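Local structure of hypothetical protein TTHA1281 (2E6X) at residues L26-V30 and L42-L46; S34-F39 and E65-E69. The protein is of unknown function but belongs to the DUF3248 family and is found as two copies in its assembly. One frame throughout, in Å; residues are numbered along the deposited sequence.

Interaction 1: L26-V30 and L42-L46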
ATOM      1  N   LEU A  26       1.890   6.916   9.129  1.00  9.66           N
ATOM      2  CA  LEU A  26       2.417   5.836   8.297  1.00  9.04           C
ATOM      3  C   LEU A  26       2.375   6.337   6.851  1.00  7.62           C
ATOM      4  O   LEU A  26       1.330   6.778   6.378  1.00  8.31           O
ATOM      5  CB  LEU A  26       1.570   4.556   8.395  1.00  7.74           C
ATOM      6  CG  LEU A  26       2.025   3.520   7.333  1.00  9.65           C
ATOM      7  CD1 LEU A  26       3.374   2.886   7.803  1.00 10.03           C
ATOM      8  CD2 LEU A  26       0.961   2.433   7.137  1.00 12.97           C
ATOM      9  N   VAL A  27       3.515   6.287   6.164  1.00  8.29           N
ATOM     10  CA  VAL A  27       3.544   6.733   4.778  1.00  8.95           C
ATOM     11  C   VAL A  27       3.670   5.529   3.834  1.00  9.15           C
ATOM     12  O   VAL A  27       4.465   4.603   4.059  1.00  9.07           O
ATOM     13  CB  VAL A  27       4.728   7.727   4.528  1.00  8.17           C
ATOM     14  CG1 VAL A  27       4.832   8.091   3.061  1.00  6.86           C
ATOM     15  CG2 VAL A  27       4.542   9.016   5.408  1.00  8.36           C
ATOM     16  N   VAL A  28       2.812   5.487   2.834  1.00  8.09           N
ATOM     17  CA  VAL A  28       2.918   4.445   1.822  1.00  7.69           C
ATOM     18  C   VAL A  28       3.263   5.146   0.523  1.00 10.48           C
ATOM     19  O   VAL A  28       2.576   6.118   0.104  1.00  9.19           O
ATOM     20  CB  VAL A  28       1.617   3.671   1.696  1.00 10.92           C
ATOM     21  CG1 VAL A  28       1.636   2.778   0.440  1.00  8.85           C
ATOM     22  CG2 VAL A  28       1.455   2.822   2.976  1.00 13.44           C
ATOM     23  N   ARG A  29       4.361   4.728  -0.090  1.00  8.28           N
ATOM     24  CA  ARG A  29       4.721   5.340  -1.363  1.00 14.76           C
ATOM     25  C   ARG A  29       4.526   4.302  -2.448  1.00 13.28           C
ATOM     26  O   ARG A  29       4.921   3.141  -2.272  1.00 13.56           O
ATOM     27  CB  ARG A  29       6.172   5.842  -1.352  1.00 13.96           C
ATOM     28  CG  ARG A  29       6.371   6.943  -0.375  1.00 16.23           C
ATOM     29  CD  ARG A  29       7.829   7.309  -0.249  1.00 11.81           C
ATOM     30  NE  ARG A  29       7.960   8.509   0.582  1.00 12.06           N
ATOM     31  CZ  ARG A  29       9.105   8.932   1.084  1.00 10.09           C
ATOM     32  NH1 ARG A  29      10.224   8.243   0.829  1.00  8.01           N
ATOM     33  NH2 ARG A  29       9.124  10.014   1.866  1.00 12.08           N
ATOM     34  N   VAL A  30       3.914   4.719  -3.554  1.00 14.38           N
ATOM     35  CA  VAL A  30       3.664   3.814  -4.676  1.00 14.88           C
ATOM     36  C   VAL A  30       3.933   4.460  -6.044  1.00 12.77           C
ATOM     37  O   VAL A  30       3.667   5.650  -6.257  1.00 11.07           O
ATOM     38  CB  VAL A  30       2.211   3.289  -4.644  1.00 12.15           C
ATOM     39  CG1 VAL A  30       1.211   4.446  -4.868  1.00 12.54           C
ATOM     40  CG2 VAL A  30       2.025   2.242  -5.723  1.00 12.47           C
ATOM     41  N   LEU A  42      13.797  10.542  -2.236  1.00 20.70           N
ATOM     42  CA  LEU A  42      12.811  11.130  -1.339  1.00 16.71           C
ATOM     43  C   LEU A  42      13.235  11.110   0.131  1.00 15.79           C
ATOM     44  O   LEU A  42      14.083  10.284   0.535  1.00 13.80           O
ATOM     45  CB  LEU A  42      11.494  10.369  -1.489  1.00 13.73           C
ATOM     46  CG  LEU A  42      10.817  10.493  -2.846  1.00 12.26           C
ATOM     47  CD1 LEU A  42       9.670   9.494  -2.882  1.00 10.80           C
ATOM     48  CD2 LEU A  42      10.328  11.933  -3.058  1.00 12.65           C
ATOM     49  N   PRO A  43      12.647  12.015   0.957  1.00 14.50           N
ATOM     50  CA  PRO A  43      13.015  12.031   2.377  1.00 15.11           C
ATOM     51  C   PRO A  43      12.830  10.634   2.936  1.00 14.01           C
ATOM     52  O   PRO A  43      11.863   9.946   2.600  1.00 18.76           O
ATOM     53  CB  PRO A  43      12.036  13.020   2.998  1.00 15.01           C
ATOM     54  CG  PRO A  43      11.741  13.953   1.891  1.00 15.40           C
ATOM     55  CD  PRO A  43      11.649  13.064   0.659  1.00 13.68           C
ATOM     56  N   ARG A  44      13.769  10.207   3.765  1.00 14.94           N
ATOM     57  CA  ARG A  44      13.709   8.888   4.352  1.00 16.02           C
ATOM     58  C   ARG A  44      12.575   8.634   5.321  1.00 12.71           C
ATOM     59  O   ARG A  44      12.247   9.471   6.140  1.00 14.86           O
ATOM     60  CB  ARG A  44      15.022   8.570   5.090  1.00 21.89           C
ATOM     61  CG  ARG A  44      16.225   8.365   4.193  1.00 34.38           C
ATOM     62  CD  ARG A  44      15.943   7.366   3.085  1.00 43.47           C
ATOM     63  NE  ARG A  44      17.065   7.269   2.149  1.00 53.08           N
ATOM     64  CZ  ARG A  44      17.495   8.267   1.375  1.00 56.33           C
ATOM     65  NH1 ARG A  44      16.896   9.459   1.408  1.00 56.92           N
ATOM     66  NH2 ARG A  44      18.542   8.079   0.579  1.00 57.35           N
ATOM     67  N   LEU A  45      12.024   7.437   5.245  1.00 12.04           N
ATOM     68  CA  LEU A  45      10.970   6.975   6.171  1.00 12.94           C
ATOM     69  C   LEU A  45      11.597   6.038   7.194  1.00 14.54           C
ATOM     70  O   LEU A  45      12.594   5.400   6.901  1.00 16.02           O
ATOM     71  CB  LEU A  45       9.908   6.183   5.445  1.00  6.70           C
ATOM     72  CG  LEU A  45       9.201   7.014   4.377  1.00  8.99           C
ATOM     73  CD1 LEU A  45       8.262   6.129   3.589  1.00 11.29           C
ATOM     74  CD2 LEU A  45       8.489   8.164   5.009  1.00  6.70           C
ATOM     75  N   LEU A  46      10.976   5.911   8.366  1.00 13.25           N
ATOM     76  CA  LEU A  46      11.502   5.043   9.418  1.00 16.31           C
ATOM     77  C   LEU A  46      10.832   3.681   9.545  1.00 17.05           C
ATOM     78  O   LEU A  46       9.577   3.566   9.465  1.00 15.80           O
ATOM     79  CB  LEU A  46      11.407   5.764  10.767  1.00 19.61           C
ATOM     80  CG  LEU A  46      12.313   6.995  10.958  1.00 24.45           C
ATOM     81  CD1 LEU A  46      11.972   7.689  12.264  1.00 24.70           C
ATOM     82  CD2 LEU A  46      13.797   6.556  10.941  1.00 24.61           C
TER
HETATM   83  O   HOH W   1      13.516   7.703   0.447  1.00 25.23           O

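Interaction 2: S34-F39 and E65-E69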
ATOM      1  N   SER A  34       9.410   1.806 -13.196  1.00 23.54           N
ATOM      2  CA  SER A  34      10.337   2.727 -13.836  1.00 23.17           C
ATOM      3  C   SER A  34      10.692   3.937 -12.956  1.00 23.96           C
ATOM      4  O   SER A  34      11.650   4.657 -13.243  1.00 22.83           O
ATOM      5  CB  SER A  34       9.759   3.187 -15.179  1.00 25.08           C
ATOM      6  OG  SER A  34       8.443   3.675 -15.024  1.00 27.77           O
ATOM      7  N   ALA A  35       9.917   4.145 -11.887  1.00 20.55           N
ATOM      8  CA  ALA A  35      10.136   5.253 -10.952  1.00 20.40           C
ATOM      9  C   ALA A  35      11.005   4.866  -9.743  1.00 16.21           C
ATOM     10  O   ALA A  35      11.250   5.678  -8.868  1.00 14.45           O
ATOM     11  CB  ALA A  35       8.793   5.784 -10.448  1.00 15.15           C
ATOM     12  N   THR A  36      11.466   3.623  -9.718  1.00 16.39           N
ATOM     13  CA  THR A  36      12.264   3.119  -8.635  1.00 17.69           C
ATOM     14  C   THR A  36      13.403   4.034  -8.220  1.00 18.21           C
ATOM     15  O   THR A  36      13.581   4.322  -7.050  1.00 17.85           O
ATOM     16  CB  THR A  36      12.841   1.751  -9.008  1.00 19.72           C
ATOM     17  OG1 THR A  36      11.763   0.850  -9.267  1.00 16.55           O
ATOM     18  CG2 THR A  36      13.732   1.219  -7.877  1.00 19.04           C
ATOM     19  N   PRO A  37      14.221   4.474  -9.181  1.00 20.52           N
ATOM     20  CA  PRO A  37      15.331   5.360  -8.834  1.00 21.89           C
ATOM     21  C   PRO A  37      14.878   6.533  -7.943  1.00 23.25           C
ATOM     22  O   PRO A  37      15.587   6.892  -7.009  1.00 24.18           O
ATOM     23  CB  PRO A  37      15.823   5.839 -10.206  1.00 21.57           C
ATOM     24  CG  PRO A  37      15.590   4.660 -11.066  1.00 25.11           C
ATOM     25  CD  PRO A  37      14.201   4.187 -10.623  1.00 20.09           C
ATOM     26  N   ARG A  38      13.699   7.104  -8.206  1.00 19.89           N
ATOM     27  CA  ARG A  38      13.223   8.274  -7.418  1.00 19.87           C
ATOM     28  C   ARG A  38      12.897   8.038  -5.950  1.00 20.48           C
ATOM     29  O   ARG A  38      12.929   8.971  -5.133  1.00 21.33           O
ATOM     30  CB  ARG A  38      11.977   8.880  -8.053  1.00 19.64           C
ATOM     31  CG  ARG A  38      12.074   9.108  -9.545  1.00 22.06           C
ATOM     32  CD  ARG A  38      12.954  10.254  -9.877  1.00 24.74           C
ATOM     33  NE  ARG A  38      13.111  10.336 -11.319  1.00 28.64           N
ATOM     34  CZ  ARG A  38      13.998  11.111 -11.927  1.00 33.20           C
ATOM     35  NH1 ARG A  38      14.809  11.871 -11.202  1.00 31.38           N
ATOM     36  NH2 ARG A  38      14.059  11.129 -13.257  1.00 32.39           N
ATOM     37  N   PHE A  39      12.553   6.807  -5.604  1.00 21.67           N
ATOM     38  CA  PHE A  39      12.192   6.521  -4.230  1.00 21.16           C
ATOM     39  C   PHE A  39      13.298   6.869  -3.238  1.00 22.87           C
ATOM     40  O   PHE A  39      13.035   7.513  -2.220  1.00 18.99           O
ATOM     41  CB  PHE A  39      11.778   5.040  -4.057  1.00 19.18           C
ATOM     42  CG  PHE A  39      10.379   4.718  -4.561  1.00 22.53           C
ATOM     43  CD1 PHE A  39      10.115   4.617  -5.928  1.00 19.76           C
ATOM     44  CD2 PHE A  39       9.337   4.460  -3.656  1.00 21.15           C
ATOM     45  CE1 PHE A  39       8.842   4.252  -6.394  1.00 18.84           C
ATOM     46  CE2 PHE A  39       8.068   4.101  -4.110  1.00 19.50           C
ATOM     47  CZ  PHE A  39       7.820   3.999  -5.488  1.00 19.47           C
ATOM     48  N   GLU A  65       1.340   8.070  -1.087  1.00  7.97           N
ATOM     49  CA  GLU A  65       2.051   9.008  -1.965  1.00  9.38           C
ATOM     50  C   GLU A  65       2.417   8.432  -3.314  1.00  8.77           C
ATOM     51  O   GLU A  65       2.977   7.333  -3.381  1.00  7.74           O
ATOM     52  CB  GLU A  65       3.342   9.481  -1.227  1.00  9.61           C
ATOM     53  CG  GLU A  65       3.037  10.251   0.059  1.00  8.66           C
ATOM     54  CD  GLU A  65       4.281  10.613   0.867  1.00 12.07           C
ATOM     55  OE1 GLU A  65       5.434  10.341   0.415  1.00  8.43           O
ATOM     56  OE2 GLU A  65       4.102  11.181   1.971  1.00 16.62           O
ATOM     57  N   TRP A  66       2.175   9.191  -4.385  1.00  6.70           N
ATOM     58  CA  TRP A  66       2.499   8.668  -5.704  1.00 10.33           C
ATOM     59  C   TRP A  66       3.836   9.233  -6.134  1.00 11.42           C
ATOM     60  O   TRP A  66       4.068  10.437  -6.062  1.00 13.90           O
ATOM     61  CB  TRP A  66       1.425   9.031  -6.734  1.00 10.53           C
ATOM     62  CG  TRP A  66       1.737   8.454  -8.072  1.00 12.32           C
ATOM     63  CD1 TRP A  66       2.429   9.048  -9.103  1.00 10.47           C
ATOM     64  CD2 TRP A  66       1.422   7.138  -8.504  1.00  8.00           C
ATOM     65  NE1 TRP A  66       2.551   8.166 -10.159  1.00  9.24           N
ATOM     66  CE2 TRP A  66       1.948   6.984  -9.813  1.00 13.66           C
ATOM     67  CE3 TRP A  66       0.734   6.066  -7.918  1.00 12.57           C
ATOM     68  CZ2 TRP A  66       1.827   5.794 -10.531  1.00  9.30           C
ATOM     69  CZ3 TRP A  66       0.616   4.884  -8.636  1.00 12.06           C
ATOM     70  CH2 TRP A  66       1.157   4.768  -9.930  1.00 10.04           C
ATOM     71  N   VAL A  67       4.726   8.348  -6.547  1.00 12.47           N
ATOM     72  CA  VAL A  67       6.053   8.739  -6.978  1.00 10.88           C
ATOM     73  C   VAL A  67       6.124   8.723  -8.483  1.00 13.80           C
ATOM     74  O   VAL A  67       6.049   7.663  -9.077  1.00 14.16           O
ATOM     75  CB  VAL A  67       7.093   7.739  -6.475  1.00 11.95           C
ATOM     76  CG1 VAL A  67       8.456   8.190  -6.913  1.00 12.46           C
ATOM     77  CG2 VAL A  67       7.002   7.594  -4.937  1.00  8.99           C
ATOM     78  N   GLU A  68       6.269   9.901  -9.091  1.00 14.53           N
ATOM     79  CA  GLU A  68       6.325  10.049 -10.532  1.00 16.67           C
ATOM     80  C   GLU A  68       7.660   9.505 -11.053  1.00 18.90           C
ATOM     81  O   GLU A  68       8.712   9.686 -10.406  1.00 15.27           O
ATOM     82  CB  GLU A  68       6.217  11.537 -10.906  1.00 16.96           C
ATOM     83  CG  GLU A  68       4.998  12.255 -10.360  1.00 17.57           C
ATOM     84  CD  GLU A  68       3.805  12.204 -11.286  1.00 22.96           C
ATOM     85  OE1 GLU A  68       3.236  13.300 -11.549  1.00 22.63           O
ATOM     86  OE2 GLU A  68       3.427  11.091 -11.735  1.00 18.42           O
ATOM     87  N   GLU A  69       7.628   8.816 -12.192  1.00 21.17           N
ATOM     88  CA  GLU A  69       8.879   8.295 -12.734  1.00 28.10           C
ATOM     89  C   GLU A  69       9.653   9.383 -13.472  1.00 31.23           C
ATOM     90  O   GLU A  69      10.885   9.229 -13.580  1.00 31.66           O
ATOM     91  CB  GLU A  69       8.641   7.079 -13.634  1.00 35.14           C
ATOM     92  CG  GLU A  69       7.220   6.884 -14.118  1.00 40.96           C
ATOM     93  CD  GLU A  69       6.851   7.871 -15.198  1.00 45.42           C
ATOM     94  OE1 GLU A  69       5.772   7.715 -15.810  1.00 47.91           O
ATOM     95  OE2 GLU A  69       7.652   8.805 -15.437  1.00 49.00           O
ATOM     96  OXT GLU A  69       9.028  10.399 -13.902  1.00 34.12           O
TER
HETATM   97  O   HOH W   2      12.562   7.266 -12.727  1.00 21.85           O

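Interaction 1: L26-V30 and L42-L46
The guanidinium of Arg29 lies between two leucines: Leu45 covers one face, its CG 3.7 Å above the plane and over the centre, while Leu42 CB sits against the opposite face, 3.4 Å from Arg29 NH1. At its edge, near the plane, are the Pro43 carbonyl and water 1, which weakly accepts from Arg29 NH1 and donates to Leu42 O. NH1 and NH2 of Arg29 both donate to Pro43 O, end-on, the NH2 bond to that oxygen being 2.8 Å long. The oxygen is only 4° out of the guanidinium plane, but both bonds are well short of straight (147° at NH2), as a shared acceptor requires. The reach comes from an Arg29 chain extended from CG to NE (chi2 173°). Beside this, Val27 CB meets Leu45 CD2 at 3.8 Å, the two side chains crossing at about a right angle. Glu65 on strand 62-66 forms a salt bridge with Arg29 NE. Cutting Arg29 back to an alanine would probably leave Glu65 without its ion-pair mate, strip Pro43 O of both donors and open a gap between Leu42 and Leu45. The arginine thus ties strand 26-32, the middle strand of the sheet, both to its parallel neighbour and to the loop joining helices 36-41 and 50-58.

Interaction 2: S34-F39 and E65-E69
Apolar contact centres on Val67 and Phe39. Val67 CG2 stands over one face of the Phe39 ring as a CH-pi contact, 3.9 Å from the ring centroid and 18° off its normal, displaced toward the CE2 and CZ side. The other methyl of Val67, CG1, reaches Arg38 CB at 3.8 Å while still bordering the Phe39 ring. The Ala35 methyl packs on Glu69, its CB 3.4 Å from both Glu69 CA and Glu69 CB. Next to it is a van der Waals contact of a hydroxyl with a methylene, Ser34 OG to Glu69 CG at 3.6 Å.

The polar contacts gather at the chain terminus. Arg38 NE donates to Glu69 O, one oxygen of the terminal carboxylate, in a fairly straight (159°) but weak bond of 3.4 Å. The bend at chi2 of Arg38 (-73°) turns its chain along the C-terminal segment, with Arg38 CG 3.5 Å from Glu68 O. Water 2 donates to Glu69 O at 2.7 Å and to Ser34 O, joining the two segments a second time, and weakly accepts from Arg38 NE. Glu68 points away from the 34-39 segment, and its carboxylate forms a salt bridge with Arg54 of the second subunit.

Phe39 also packs on Val14 and Arg16 of strand 13-19, and Val67 on Arg29. The chemistry thus implies that the C-terminal tail is held to the 3-10 turn at 34-35 and to helix 36-41 largely by Val67 against Phe39 and Glu69 against Ala35, while the charged end probably gains modest further hold from Arg38 and the water.

Overall arrangement
Both contacts hang on the same sheet, where strands 26-32 and 62-66 run side by side, and their segments alternate along the chain. Backbone hydrogen bonding probably joins them directly: Val28 O lies 2.6 Å from Glu65 N, and Val30 N 2.8 Å from Glu65 O. Interaction 1 is nearer the middle of the chain, its centre about 6 Å from the chain centre against about 10 Å for interaction 2; both are partly buried. In interaction 1 the polar link is a buried arginine that pairs with a backbone carbonyl and, through NE, with Glu65 of interaction 2, which keeps its own buried share apolar and its weak charged bond on exposed residues. One contact brings the loop before helix 50-58 to the sheet, the other the 3-10 turn and helix 36-41 to the C-terminus.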